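Local coordinates for protein 5'-tyrosyl-DNA phosphodiesterase (Caenorhabditis elegans, PDB 4FVA) that belongs to the endonuclease/exonuclease/phosphatase family, with the DNase I-like fold, and carries a magnesium ion bound by acidic side chains, at residues A[19-24]-A[31-36]; A[43-48]-A[66-71]; A[60-65]-A[70-75]; A[234-237]-A[242-245]. One frame throughout, in Å; residues are numbered along the deposited sequence.

Contact 1: A[19-24]-A[31-36]; sequences WNIDGL and TRMKAV. With MG (magnesium ion), chain F.
Trp19, near the end of strand 13-20, meets Val36 of helix 29-43 head on: Val36 CG2 lies over one face of the indole, and CG1 comes within 3.9 Å of Trp19 CZ3. NE1 donates a hydrogen bond to the backbone oxygen of His247. Asn20 shapes the turn: its OD1 accepts from Asp22 N at 2.9 Å, forming an Asx turn, and lies within hydrogen-bonding reach of a water bound to the magnesium ion, while ND2 is hydrogen-bonded to Asp165 and to the metal ligand Glu52. Ile21 sends its two branches to different partners. With chi1 at 64°, CG1 stands between N and the carbonyl carbon and carries CD1 to 3.6 Å from Met33 SD, while CG2 covers the Trp19 face beside Val36.

At Asp22 the chemistry turns polar. Arg32 NH2 donates to Asp22 O at 2.7 Å along a nearly straight path (169°), the oxygen lying in the guanidinium plane but the nitrogen standing above the carbonyl plane. Asp22 OD1 binds magnesium at 2.4 Å. OD2 forms a long salt bridge of charges alone with Arg32 NH2. Arg32 is thus a second-shell residue, its guanidinium steadied further by Pro244 O, Asp25 O and Arg27 O. The contact joins the first strand and helix of a beta-alpha-beta unit whose second strand, 47-53, touches Ile21, while helix 59-62 packs on Met33 and Val36.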
loop_
_atom_site.group_PDB
_atom_site.type_symbol
_atom_site.label_atom_id
_atom_site.label_comp_id
_atom_site.label_asym_id
_atom_site.label_seq_id
_atom_site.Cartn_x
_atom_site.Cartn_y
_atom_site.Cartn_z
ATOM N N TRP A 19 0.430 -3.906 0.118
ATOM C CA TRP A 19 0.139 -5.167 -0.558
ATOM C C TRP A 19 -1.312 -5.275 -0.989
ATOM O O TRP A 19 -2.229 -5.172 -0.165
ATOM C CB TRP A 19 0.467 -6.334 0.378
ATOM C CG TRP A 19 0.806 -7.626 -0.298
ATOM C CD1 TRP A 19 0.756 -7.909 -1.648
ATOM C CD2 TRP A 19 1.267 -8.823 0.345
ATOM N NE1 TRP A 19 1.159 -9.202 -1.869
ATOM C CE2 TRP A 19 1.485 -9.785 -0.668
ATOM C CE3 TRP A 19 1.527 -9.171 1.678
ATOM C CZ2 TRP A 19 1.962 -11.074 -0.389
ATOM C CZ3 TRP A 19 1.994 -10.454 1.959
ATOM C CH2 TRP A 19 2.206 -11.392 0.922
ATOM N N ASN A 20 -1.515 -5.481 -2.286
ATOM C CA ASN A 20 -2.829 -5.860 -2.777
ATOM C C ASN A 20 -2.911 -7.360 -2.602
ATOM O O ASN A 20 -2.171 -8.100 -3.262
ATOM C CB ASN A 20 -3.008 -5.439 -4.237
ATOM C CG ASN A 20 -4.322 -5.915 -4.824
ATOM O OD1 ASN A 20 -4.818 -6.984 -4.466
ATOM N ND2 ASN A 20 -4.901 -5.115 -5.722
ATOM N N ILE A 21 -3.780 -7.810 -1.698
ATOM C CA ILE A 21 -3.782 -9.228 -1.330
ATOM C C ILE A 21 -4.770 -10.095 -2.134
ATOM O O ILE A 21 -4.978 -11.282 -1.834
ATOM C CB ILE A 21 -3.957 -9.431 0.189
ATOM C CG1 ILE A 21 -5.314 -8.933 0.670
ATOM C CG2 ILE A 21 -2.767 -8.752 0.967
ATOM C CD1 ILE A 21 -5.545 -9.147 2.151
ATOM N N ASP A 22 -5.359 -9.505 -3.170
ATOM C CA ASP A 22 -6.136 -10.300 -4.118
ATOM C C ASP A 22 -7.239 -11.069 -3.400
ATOM O O ASP A 22 -7.456 -12.254 -3.669
ATOM C CB ASP A 22 -5.197 -11.271 -4.840
ATOM C CG ASP A 22 -5.776 -11.824 -6.137
ATOM O OD1 ASP A 22 -6.793 -11.292 -6.617
ATOM O OD2 ASP A 22 -5.189 -12.795 -6.677
ATOM N N GLY A 23 -7.946 -10.390 -2.501
ATOM C CA GLY A 23 -9.075 -11.006 -1.816
ATOM C C GLY A 23 -10.241 -11.358 -2.735
ATOM O O GLY A 23 -11.098 -12.181 -2.384
ATOM N N LEU A 24 -10.290 -10.740 -3.914
ATOM C CA LEU A 24 -11.385 -11.027 -4.849
ATOM C C LEU A 24 -11.223 -12.377 -5.522
ATOM O O LEU A 24 -12.154 -12.879 -6.165
ATOM C CB LEU A 24 -11.491 -9.938 -5.917
ATOM C CG LEU A 24 -11.965 -8.575 -5.441
ATOM C CD1 LEU A 24 -11.964 -7.595 -6.617
ATOM C CD2 LEU A 24 -13.374 -8.710 -4.814
ATOM N N THR A 31 -5.953 -20.269 2.762
ATOM C CA THR A 31 -4.537 -20.603 2.819
ATOM C C THR A 31 -3.687 -19.381 2.474
ATOM O O THR A 31 -2.653 -19.122 3.116
ATOM C CB THR A 31 -4.200 -21.778 1.877
ATOM O OG1 THR A 31 -4.898 -22.950 2.306
ATOM C CG2 THR A 31 -2.711 -22.069 1.869
ATOM N N ARG A 32 -4.123 -18.633 1.463
ATOM C CA ARG A 32 -3.392 -17.448 1.020
ATOM C C ARG A 32 -3.401 -16.343 2.088
ATOM O O ARG A 32 -2.379 -15.690 2.316
ATOM C CB ARG A 32 -3.923 -16.934 -0.331
ATOM C CG ARG A 32 -3.648 -17.874 -1.533
ATOM C CD ARG A 32 -4.450 -17.484 -2.796
ATOM N NE ARG A 32 -4.456 -16.044 -2.939
ATOM C CZ ARG A 32 -5.536 -15.284 -3.059
ATOM N NH1 ARG A 32 -6.740 -15.830 -3.148
ATOM N NH2 ARG A 32 -5.389 -13.965 -3.130
ATOM N N MET A 33 -4.540 -16.139 2.751
ATOM C CA MET A 33 -4.591 -15.105 3.793
ATOM C C MET A 33 -3.712 -15.495 4.993
ATOM O O MET A 33 -3.074 -14.645 5.598
ATOM C CB MET A 33 -6.026 -14.807 4.244
ATOM C CG MET A 33 -6.931 -14.203 3.155
ATOM S SD MET A 33 -6.263 -12.709 2.397
ATOM C CE MET A 33 -5.313 -13.432 1.072
ATOM N N LYS A 34 -3.682 -16.786 5.324
ATOM C CA LYS A 34 -2.760 -17.279 6.344
ATOM C C LYS A 34 -1.319 -17.001 5.933
ATOM O O LYS A 34 -0.499 -16.632 6.763
ATOM C CB LYS A 34 -2.946 -18.781 6.588
ATOM C CG LYS A 34 -4.238 -19.149 7.308
ATOM C CD LYS A 34 -4.346 -20.676 7.456
ATOM C CE LYS A 34 -5.608 -21.078 8.220
ATOM N NZ LYS A 34 -5.793 -22.561 8.297
ATOM N N ALA A 35 -1.000 -17.212 4.656
ATOM C CA ALA A 35 0.346 -16.919 4.151
ATOM C C ALA A 35 0.654 -15.424 4.237
ATOM O O ALA A 35 1.777 -15.023 4.587
ATOM C CB ALA A 35 0.526 -17.434 2.719
ATOM N N VAL A 36 -0.331 -14.597 3.890
ATOM C CA VAL A 36 -0.152 -13.158 4.023
ATOM C C VAL A 36 0.193 -12.796 5.476
ATOM O O VAL A 36 1.159 -12.090 5.731
ATOM C CB VAL A 36 -1.406 -12.364 3.571
ATOM C CG1 VAL A 36 -1.285 -10.894 3.995
ATOM C CG2 VAL A 36 -1.590 -12.461 2.040
HETATM MG MG MG F . -7.581 -9.306 -7.634
HETATM O O HOH W 1 -5.292 -8.588 -6.926
HETATM O O HOH W 2 -9.324 -10.685 -8.892
#

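Contact 2: A[43-48]-A[66-71]; sequences VNPDIL and SLYKIY. With EDO (1,2-ethanediol), chain H.
Tyr68 reaches over one strand of the mixed beta sheet to Pro45 in this DNase I-like fold, where strand 80-86 runs between strand 47-53, which segment 43-48 leads into, and strand 68-72. The link is therefore made by a side chain rather than by neighbouring backbones, and Tyr68 buries far more surface than any other residue here. Its chi1 of -65° sets CG anti to the carbonyl carbon and sends the ring toward the turn that leads from helix 29-43 into strand 47-53. On the way the ring touches Leu84 of the intervening strand and Val40 of the helix.

Pro45 receives the phenol in two ways. Tyr68 OH donates to Pro45 O at 2.7 Å, arriving in the carbonyl plane with a C=O...donor angle of 148°. The same hydroxyl also sits 3.4 Å from Pro45 CD, so the pyrrolidine ring and the carbonyl both border it. Two backbone oxygens lie at the ring edge, near its plane: Pro45 O and, farther off at 4.0 Å from Tyr68 CE1, Asp46 O.

Asn44, the first residue to leave the helical conformation and with a positive phi, adds an indirect, water-mediated link. A water donates to Asn44 OD1 at 2.7 Å and to Tyr68 OH at 3.0 Å, so the hydroxyl serves as donor and acceptor at once. A 1,2-ethanediol molecule, probably from the crystallisation liquor, lies nearby: its O1 donates to Leu67 O at 2.8 Å, and its C1 is 3.6 Å from Asn44 OD1.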
loop_
_atom_site.group_PDB
_atom_site.type_symbol
_atom_site.label_atom_id
_atom_site.label_comp_id
_atom_site.label_asym_id
_atom_site.label_seq_id
_atom_site.Cartn_x
_atom_site.Cartn_y
_atom_site.Cartn_z
ATOM N N VAL A 43 8.330 -10.140 7.973
ATOM C CA VAL A 43 8.865 -8.858 7.533
ATOM C C VAL A 43 8.728 -7.861 8.671
ATOM O O VAL A 43 9.557 -6.972 8.813
ATOM C CB VAL A 43 8.123 -8.330 6.279
ATOM C CG1 VAL A 43 8.620 -6.938 5.923
ATOM C CG2 VAL A 43 8.318 -9.289 5.101
ATOM N N ASN A 44 7.648 -7.991 9.449
ATOM C CA ASN A 44 7.458 -7.186 10.648
ATOM C C ASN A 44 7.525 -5.683 10.398
ATOM O O ASN A 44 8.269 -4.979 11.067
ATOM C CB ASN A 44 8.500 -7.605 11.713
ATOM C CG ASN A 44 8.098 -7.215 13.136
ATOM O OD1 ASN A 44 6.913 -7.070 13.455
ATOM N ND2 ASN A 44 9.098 -7.057 14.005
ATOM N N PRO A 45 6.730 -5.183 9.438
ATOM C CA PRO A 45 6.754 -3.751 9.114
ATOM C C PRO A 45 6.121 -2.934 10.229
ATOM O O PRO A 45 5.262 -3.486 10.940
ATOM C CB PRO A 45 5.885 -3.675 7.854
ATOM C CG PRO A 45 4.905 -4.830 8.016
ATOM C CD PRO A 45 5.694 -5.918 8.683
ATOM N N ASP A 46 6.527 -1.669 10.397
ATOM C CA ASP A 46 5.901 -0.819 11.406
ATOM C C ASP A 46 4.503 -0.434 10.976
ATOM O O ASP A 46 3.589 -0.301 11.802
ATOM C CB ASP A 46 6.714 0.457 11.632
ATOM C CG ASP A 46 8.109 0.173 12.159
ATOM O OD1 ASP A 46 8.222 -0.544 13.175
ATOM O OD2 ASP A 46 9.085 0.660 11.556
ATOM N N ILE A 47 4.347 -0.254 9.670
ATOM C CA ILE A 47 3.096 0.217 9.100
ATOM C C ILE A 47 2.783 -0.646 7.885
ATOM O O ILE A 47 3.664 -0.929 7.077
ATOM C CB ILE A 47 3.199 1.701 8.684
ATOM C CG1 ILE A 47 3.447 2.584 9.917
ATOM C CG2 ILE A 47 1.934 2.162 7.957
ATOM C CD1 ILE A 47 3.938 3.976 9.561
ATOM N N LEU A 48 1.534 -1.075 7.768
ATOM C CA LEU A 48 1.144 -1.932 6.662
ATOM C C LEU A 48 -0.123 -1.428 5.990
ATOM O O LEU A 48 -1.140 -1.229 6.653
ATOM C CB LEU A 48 0.954 -3.373 7.152
ATOM C CG LEU A 48 0.348 -4.388 6.177
ATOM C CD1 LEU A 48 1.358 -4.717 5.048
ATOM C CD2 LEU A 48 -0.081 -5.668 6.913
ATOM N N SER A 66 -3.339 -8.605 17.441
ATOM C CA SER A 66 -2.548 -8.827 18.646
ATOM C C SER A 66 -1.234 -8.052 18.540
ATOM O O SER A 66 -0.564 -7.818 19.545
ATOM C CB SER A 66 -2.289 -10.322 18.878
ATOM O OG SER A 66 -1.436 -10.867 17.893
ATOM N N LEU A 67 -0.860 -7.678 17.318
ATOM C CA LEU A 67 0.414 -6.988 17.055
ATOM C C LEU A 67 0.234 -5.543 16.555
ATOM O O LEU A 67 1.149 -4.717 16.662
ATOM C CB LEU A 67 1.230 -7.765 16.014
ATOM C CG LEU A 67 2.047 -8.994 16.418
ATOM C CD1 LEU A 67 1.251 -9.913 17.333
ATOM C CD2 LEU A 67 2.530 -9.753 15.168
ATOM N N TYR A 68 -0.932 -5.267 15.972
ATOM C CA TYR A 68 -1.215 -4.003 15.307
ATOM C C TYR A 68 -2.565 -3.433 15.708
ATOM O O TYR A 68 -3.463 -4.186 16.095
ATOM C CB TYR A 68 -1.247 -4.210 13.777
ATOM C CG TYR A 68 0.069 -4.609 13.155
ATOM C CD1 TYR A 68 0.987 -3.642 12.771
ATOM C CD2 TYR A 68 0.376 -5.945 12.907
ATOM C CE1 TYR A 68 2.187 -3.992 12.176
ATOM C CE2 TYR A 68 1.588 -6.305 12.313
ATOM C CZ TYR A 68 2.482 -5.319 11.960
ATOM O OH TYR A 68 3.679 -5.634 11.374
ATOM N N LYS A 69 -2.722 -2.117 15.599
ATOM C CA LYS A 69 -4.068 -1.548 15.499
ATOM C C LYS A 69 -4.510 -1.667 14.028
ATOM O O LYS A 69 -3.724 -1.372 13.113
ATOM C CB LYS A 69 -4.090 -0.082 15.921
ATOM C CG LYS A 69 -3.776 0.182 17.404
ATOM C CD LYS A 69 -3.598 1.692 17.650
ATOM C CE LYS A 69 -3.446 1.974 19.139
ATOM N NZ LYS A 69 -3.088 3.389 19.394
ATOM N N ILE A 70 -5.735 -2.125 13.791
ATOM C CA ILE A 70 -6.205 -2.338 12.421
ATOM C C ILE A 70 -7.366 -1.394 12.099
ATOM O O ILE A 70 -8.381 -1.368 12.812
ATOM C CB ILE A 70 -6.685 -3.787 12.202
ATOM C CG1 ILE A 70 -5.611 -4.790 12.626
ATOM C CG2 ILE A 70 -7.113 -4.011 10.744
ATOM C CD1 ILE A 70 -6.053 -6.214 12.459
ATOM N N TYR A 71 -7.225 -0.639 11.007
ATOM C CA TYR A 71 -8.272 0.262 10.542
ATOM C C TYR A 71 -8.698 -0.142 9.138
ATOM O O TYR A 71 -7.884 -0.145 8.219
ATOM C CB TYR A 71 -7.824 1.742 10.609
ATOM C CG TYR A 71 -7.545 2.163 12.038
ATOM C CD1 TYR A 71 -8.569 2.670 12.825
ATOM C CD2 TYR A 71 -6.298 1.990 12.610
ATOM C CE1 TYR A 71 -8.357 3.012 14.145
ATOM C CE2 TYR A 71 -6.066 2.335 13.929
ATOM C CZ TYR A 71 -7.118 2.845 14.686
ATOM O OH TYR A 71 -6.926 3.196 15.988
HETATM C C1 EDO H . 4.797 -4.777 15.159
HETATM O O1 EDO H . 3.895 -5.057 16.235
HETATM C C2 EDO H . 5.120 -3.289 15.164
HETATM O O2 EDO H . 4.901 -2.758 16.476
HETATM O O HOH W 3 4.601 -8.199 12.694
#

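Contact 3: A[60-65]-A[70-75]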
loop_
_atom_site.group_PDB
_atom_site.type_symbol
_atom_site.label_atom_id
_atom_site.label_comp_id
_atom_site.label_asym_id
_atom_site.label_seq_id
_atom_site.Cartn_x
_atom_site.Cartn_y
_atom_site.Cartn_z
ATOM N N PRO A 60 -7.313 -14.728 9.570
ATOM C CA PRO A 60 -5.850 -14.699 9.724
ATOM C C PRO A 60 -5.325 -13.277 9.708
ATOM O O PRO A 60 -4.362 -12.980 10.404
ATOM C CB PRO A 60 -5.345 -15.476 8.497
ATOM C CG PRO A 60 -6.550 -16.315 8.049
ATOM C CD PRO A 60 -7.740 -15.457 8.364
ATOM N N ILE A 61 -5.967 -12.412 8.933
ATOM C CA ILE A 61 -5.609 -11.008 8.910
ATOM C C ILE A 61 -6.048 -10.308 10.198
ATOM O O ILE A 61 -5.269 -9.589 10.835
ATOM C CB ILE A 61 -6.216 -10.292 7.691
ATOM C CG1 ILE A 61 -5.881 -11.058 6.404
ATOM C CG2 ILE A 61 -5.741 -8.860 7.630
ATOM C CD1 ILE A 61 -4.400 -11.200 6.153
ATOM N N ASP A 62 -7.308 -10.511 10.562
ATOM C CA ASP A 62 -7.871 -9.903 11.760
ATOM C C ASP A 62 -7.086 -10.293 13.005
ATOM O O ASP A 62 -7.009 -9.521 13.953
ATOM C CB ASP A 62 -9.348 -10.286 11.911
ATOM C CG ASP A 62 -10.211 -9.134 12.412
ATOM O OD1 ASP A 62 -9.890 -7.954 12.119
ATOM O OD2 ASP A 62 -11.225 -9.417 13.091
ATOM N N LYS A 63 -6.514 -11.496 13.003
ATOM C CA LYS A 63 -5.711 -11.953 14.137
ATOM C C LYS A 63 -4.427 -11.146 14.319
ATOM O O LYS A 63 -3.789 -11.237 15.367
ATOM C CB LYS A 63 -5.384 -13.442 14.020
ATOM C CG LYS A 63 -6.559 -14.369 14.365
ATOM C CD LYS A 63 -6.228 -15.821 14.032
ATOM C CE LYS A 63 -7.452 -16.722 14.140
ATOM N NZ LYS A 63 -7.144 -18.104 13.669
ATOM N N LEU A 64 -4.033 -10.368 13.312
ATOM C CA LEU A 64 -2.848 -9.510 13.462
ATOM C C LEU A 64 -3.081 -8.392 14.484
ATOM O O LEU A 64 -2.140 -7.682 14.856
ATOM C CB LEU A 64 -2.420 -8.917 12.111
ATOM C CG LEU A 64 -1.858 -9.892 11.076
ATOM C CD1 LEU A 64 -1.714 -9.224 9.715
ATOM C CD2 LEU A 64 -0.506 -10.432 11.559
ATOM N N GLN A 65 -4.321 -8.262 14.961
ATOM C CA GLN A 65 -4.649 -7.221 15.931
ATOM C C GLN A 65 -3.926 -7.431 17.258
ATOM O O GLN A 65 -3.882 -6.531 18.105
ATOM C CB GLN A 65 -6.163 -7.110 16.149
ATOM C CG GLN A 65 -6.794 -8.286 16.900
ATOM C CD GLN A 65 -8.303 -8.127 17.071
ATOM O OE1 GLN A 65 -9.071 -8.399 16.151
ATOM N NE2 GLN A 65 -8.729 -7.677 18.251
ATOM N N ILE A 70 -5.735 -2.125 13.791
ATOM C CA ILE A 70 -6.205 -2.338 12.421
ATOM C C ILE A 70 -7.366 -1.394 12.099
ATOM O O ILE A 70 -8.381 -1.368 12.812
ATOM C CB ILE A 70 -6.685 -3.787 12.202
ATOM C CG1 ILE A 70 -5.611 -4.790 12.626
ATOM C CG2 ILE A 70 -7.113 -4.011 10.744
ATOM C CD1 ILE A 70 -6.053 -6.214 12.459
ATOM N N TYR A 71 -7.225 -0.639 11.007
ATOM C CA TYR A 71 -8.272 0.262 10.542
ATOM C C TYR A 71 -8.698 -0.142 9.138
ATOM O O TYR A 71 -7.884 -0.145 8.219
ATOM C CB TYR A 71 -7.824 1.742 10.609
ATOM C CG TYR A 71 -7.545 2.163 12.038
ATOM C CD1 TYR A 71 -8.569 2.670 12.825
ATOM C CD2 TYR A 71 -6.298 1.990 12.610
ATOM C CE1 TYR A 71 -8.357 3.012 14.145
ATOM C CE2 TYR A 71 -6.066 2.335 13.929
ATOM C CZ TYR A 71 -7.118 2.845 14.686
ATOM O OH TYR A 71 -6.926 3.196 15.988
ATOM N N TYR A 72 -9.970 -0.519 9.003
ATOM C CA TYR A 72 -10.544 -0.916 7.718
ATOM C C TYR A 72 -11.249 0.266 7.081
ATOM O O TYR A 72 -11.947 1.007 7.764
ATOM C CB TYR A 72 -11.522 -2.092 7.890
ATOM C CG TYR A 72 -10.876 -3.376 8.387
ATOM C CD1 TYR A 72 -10.000 -4.093 7.571
ATOM C CD2 TYR A 72 -11.157 -3.885 9.648
ATOM C CE1 TYR A 72 -9.409 -5.253 8.003
ATOM C CE2 TYR A 72 -10.559 -5.049 10.096
ATOM C CZ TYR A 72 -9.690 -5.729 9.263
ATOM O OH TYR A 72 -9.092 -6.895 9.692
ATOM N N SER A 73 -11.092 0.432 5.773
ATOM C CA SER A 73 -11.670 1.588 5.104
ATOM C C SER A 73 -13.191 1.506 5.068
ATOM O O SER A 73 -13.881 2.513 5.239
ATOM C CB SER A 73 -11.152 1.714 3.670
ATOM O OG SER A 73 -11.613 0.633 2.851
ATOM N N ASN A 74 -13.715 0.302 4.865
ATOM C CA ASN A 74 -15.129 0.151 4.524
ATOM C C ASN A 74 -15.573 -1.297 4.688
ATOM O O ASN A 74 -16.098 -1.902 3.747
ATOM C CB ASN A 74 -15.331 0.582 3.062
ATOM C CG ASN A 74 -16.781 0.873 2.722
ATOM O OD1 ASN A 74 -17.617 1.047 3.608
ATOM N ND2 ASN A 74 -17.087 0.914 1.426
ATOM N N LYS A 75 -15.366 -1.842 5.882
ATOM C CA LYS A 75 -15.631 -3.250 6.139
ATOM C C LYS A 75 -17.088 -3.582 5.822
ATOM O O LYS A 75 -17.985 -2.769 6.077
ATOM C CB LYS A 75 -15.278 -3.612 7.588
ATOM C CG LYS A 75 -15.142 -5.108 7.830
ATOM C CD LYS A 75 -14.423 -5.414 9.140
ATOM C CE LYS A 75 -14.107 -6.905 9.262
ATOM N NZ LYS A 75 -15.343 -7.750 9.205
#
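Tyr72 OH donates to Asp62 OD1 at 2.8 Å, tying strand 68-72 to the short helix 59-62 that precedes it in the chain. The oxygen lies at the edge of the phenol ring, near its plane, and is met on its anti side, with the hydroxyl 34° out of the carboxylate plane. Ring and carboxylate are turned 41° against each other. Lys75 NZ, 5.9 Å from Asp62 OD2, may add a mild electrostatic pull.

Beside this bond, Ile70 makes the apolar half of the contact. Its CD1 meets the end of the helix and the 3-10 turn after it, touching the carbonyl oxygens of Ile61 and Asp62 and lying 3.7 Å from Gln65 N and 3.8 Å from Gln65 CB. The other branch turns along its own strand: CG2, anti to the backbone N, rests 3.4 Å above one face of the Tyr72 ring. Ile70 thus lies between turn and tyrosine, probably limiting how the ring can rotate. Two residues apart, Ile70 and Tyr72 use the same face of the strand. In this way the short helix and its 3-10 turn pack on strand 68-72, an outermost strand of the six-stranded mixed sheet in the DNase I-like fold.

Contact 4: A[234-237]-A[242-245]; sequences RQRI and CFPS
A bend at chi3 (-78°) brings the end of Arg236 against the CE2 side of Phe243, whose CG, set beside its own backbone N and anti to the carbonyl carbon, turns the ring toward the 234-237 arm. Phe243 CE2 lies over one face of the guanidinium, 3.4 Å from Arg236 NH2 and 3.6 Å from Arg236 CZ. The two planes stand 52° apart, however, so the groups lean together rather than stack in parallel. What fixes the guanidinium lies partly outside the two segments: Arg236 NH1 bonds to Leu241 O and forms a salt bridge with Asp203. At the ring edge, near its plane, lies Arg234 O, 3.4 Å from Phe243 CE1, and Trp248 meets the same ring edge-to-face.

Both segments belong to the long loop that joins the antiparallel strands 226-232 and 249-255, neighbours in the six-stranded sheet. Here the chain doubles back without forming regular strands, and a single backbone bond spans the two arms: Ile237 N donates to Cys242 O at 2.7 Å, almost straight at 168°. The Ile237 side chain then wraps the same carbonyl, with CB 3.3 Å and CD1 3.6 Å from Cys242 O. Next to this bond, Gln235 O meets Pro244 CD at 3.6 Å. Beyond the loop, Ile237 packs on Thr31 and Ala35 of helix 29-43, and Pro244 touches Trp19 and Ile39. Within the contact, Ile237 CD1 also comes to 4.3 Å from Pro244 CG.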
loop_
_atom_site.group_PDB
_atom_site.type_symbol
_atom_site.label_atom_id
_atom_site.label_comp_id
_atom_site.label_asym_id
_atom_site.label_seq_id
_atom_site.Cartn_x
_atom_site.Cartn_y
_atom_site.Cartn_z
ATOM N N ARG A 234 7.122 -13.159 -2.607
ATOM C CA ARG A 234 7.439 -13.702 -3.926
ATOM C C ARG A 234 7.594 -15.219 -3.970
ATOM O O ARG A 234 7.915 -15.797 -5.013
ATOM C CB ARG A 234 8.688 -13.033 -4.499
ATOM C CG ARG A 234 8.453 -11.589 -4.897
ATOM C CD ARG A 234 9.597 -11.037 -5.733
ATOM N NE ARG A 234 10.811 -10.778 -4.963
ATOM C CZ ARG A 234 11.893 -10.191 -5.468
ATOM N NH1 ARG A 234 11.900 -9.794 -6.734
ATOM N NH2 ARG A 234 12.961 -9.985 -4.708
ATOM N N GLN A 235 7.349 -15.869 -2.846
ATOM C CA GLN A 235 7.512 -17.314 -2.787
ATOM C C GLN A 235 6.167 -18.022 -2.908
ATOM O O GLN A 235 5.162 -17.591 -2.331
ATOM C CB GLN A 235 8.216 -17.698 -1.487
ATOM C CG GLN A 235 8.427 -19.179 -1.285
ATOM C CD GLN A 235 9.149 -19.470 0.013
ATOM O OE1 GLN A 235 9.594 -18.555 0.704
ATOM N NE2 GLN A 235 9.247 -20.744 0.363
ATOM N N ARG A 236 6.150 -19.095 -3.691
ATOM C CA ARG A 236 4.949 -19.896 -3.860
ATOM C C ARG A 236 4.580 -20.618 -2.560
ATOM O O ARG A 236 5.457 -21.077 -1.830
ATOM C CB ARG A 236 5.185 -20.922 -4.976
ATOM C CG ARG A 236 3.931 -21.371 -5.692
ATOM C CD ARG A 236 4.247 -22.355 -6.819
ATOM N NE ARG A 236 4.754 -21.697 -8.026
ATOM C CZ ARG A 236 3.981 -21.058 -8.903
ATOM N NH1 ARG A 236 2.681 -20.967 -8.685
ATOM N NH2 ARG A 236 4.505 -20.498 -9.989
ATOM N N ILE A 237 3.288 -20.744 -2.276
ATOM C CA ILE A 237 2.867 -21.508 -1.112
ATOM C C ILE A 237 2.905 -22.988 -1.476
ATOM O O ILE A 237 2.322 -23.388 -2.477
ATOM C CB ILE A 237 1.443 -21.106 -0.666
ATOM C CG1 ILE A 237 1.368 -19.597 -0.350
ATOM C CG2 ILE A 237 1.019 -21.907 0.544
ATOM C CD1 ILE A 237 -0.062 -19.042 -0.351
ATOM N N CYS A 242 0.130 -21.833 -5.089
ATOM C CA CYS A 242 -0.098 -20.497 -5.630
ATOM C C CYS A 242 0.658 -19.453 -4.801
ATOM O O CYS A 242 1.153 -19.748 -3.693
ATOM C CB CYS A 242 -1.586 -20.186 -5.687
ATOM S SG CYS A 242 -2.332 -20.117 -4.051
ATOM N N PHE A 243 0.779 -18.244 -5.341
ATOM C CA PHE A 243 1.361 -17.151 -4.588
ATOM C C PHE A 243 0.297 -16.578 -3.661
ATOM O O PHE A 243 -0.898 -16.769 -3.900
ATOM C CB PHE A 243 1.901 -16.091 -5.535
ATOM C CG PHE A 243 3.002 -16.595 -6.438
ATOM C CD1 PHE A 243 4.321 -16.608 -6.001
ATOM C CD2 PHE A 243 2.715 -17.057 -7.720
ATOM C CE1 PHE A 243 5.342 -17.066 -6.821
ATOM C CE2 PHE A 243 3.737 -17.531 -8.553
ATOM C CZ PHE A 243 5.043 -17.537 -8.108
ATOM N N PRO A 244 0.718 -15.900 -2.578
ATOM C CA PRO A 244 -0.286 -15.304 -1.687
ATOM C C PRO A 244 -1.212 -14.369 -2.451
ATOM O O PRO A 244 -2.409 -14.312 -2.191
ATOM C CB PRO A 244 0.569 -14.504 -0.688
ATOM C CG PRO A 244 1.886 -15.250 -0.643
ATOM C CD PRO A 244 2.095 -15.701 -2.085
ATOM N N SER A 245 -0.645 -13.662 -3.416
ATOM C CA SER A 245 -1.393 -12.695 -4.214
ATOM C C SER A 245 -0.830 -12.650 -5.622
ATOM O O SER A 245 0.291 -13.085 -5.844
ATOM C CB SER A 245 -1.290 -11.305 -3.571
ATOM O OG SER A 245 -1.876 -10.312 -4.398
#

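Overall arrangement
Contact 1 is the buried member of the set and the one that holds a metal ligand; the other three are partly buried. Contact 4, with its centre about 9 Å from that of contact 1, touches it: Ser245 OG is hydrogen-bonded to Asn20 O, and Ile237 packs on Ala35. Contacts 2 and 3 share strand 68-72, one tyrosine reaching back to the entry of strand 47-53, the other to helix 59-62. Ile61 and Pro60 of contact 3 also pack on the helix of contact 1. Chemistry follows place: metal, arginine and apolar packing inside, phenol bonds at the sheet margin, and arginine against an aromatic ring in the loop.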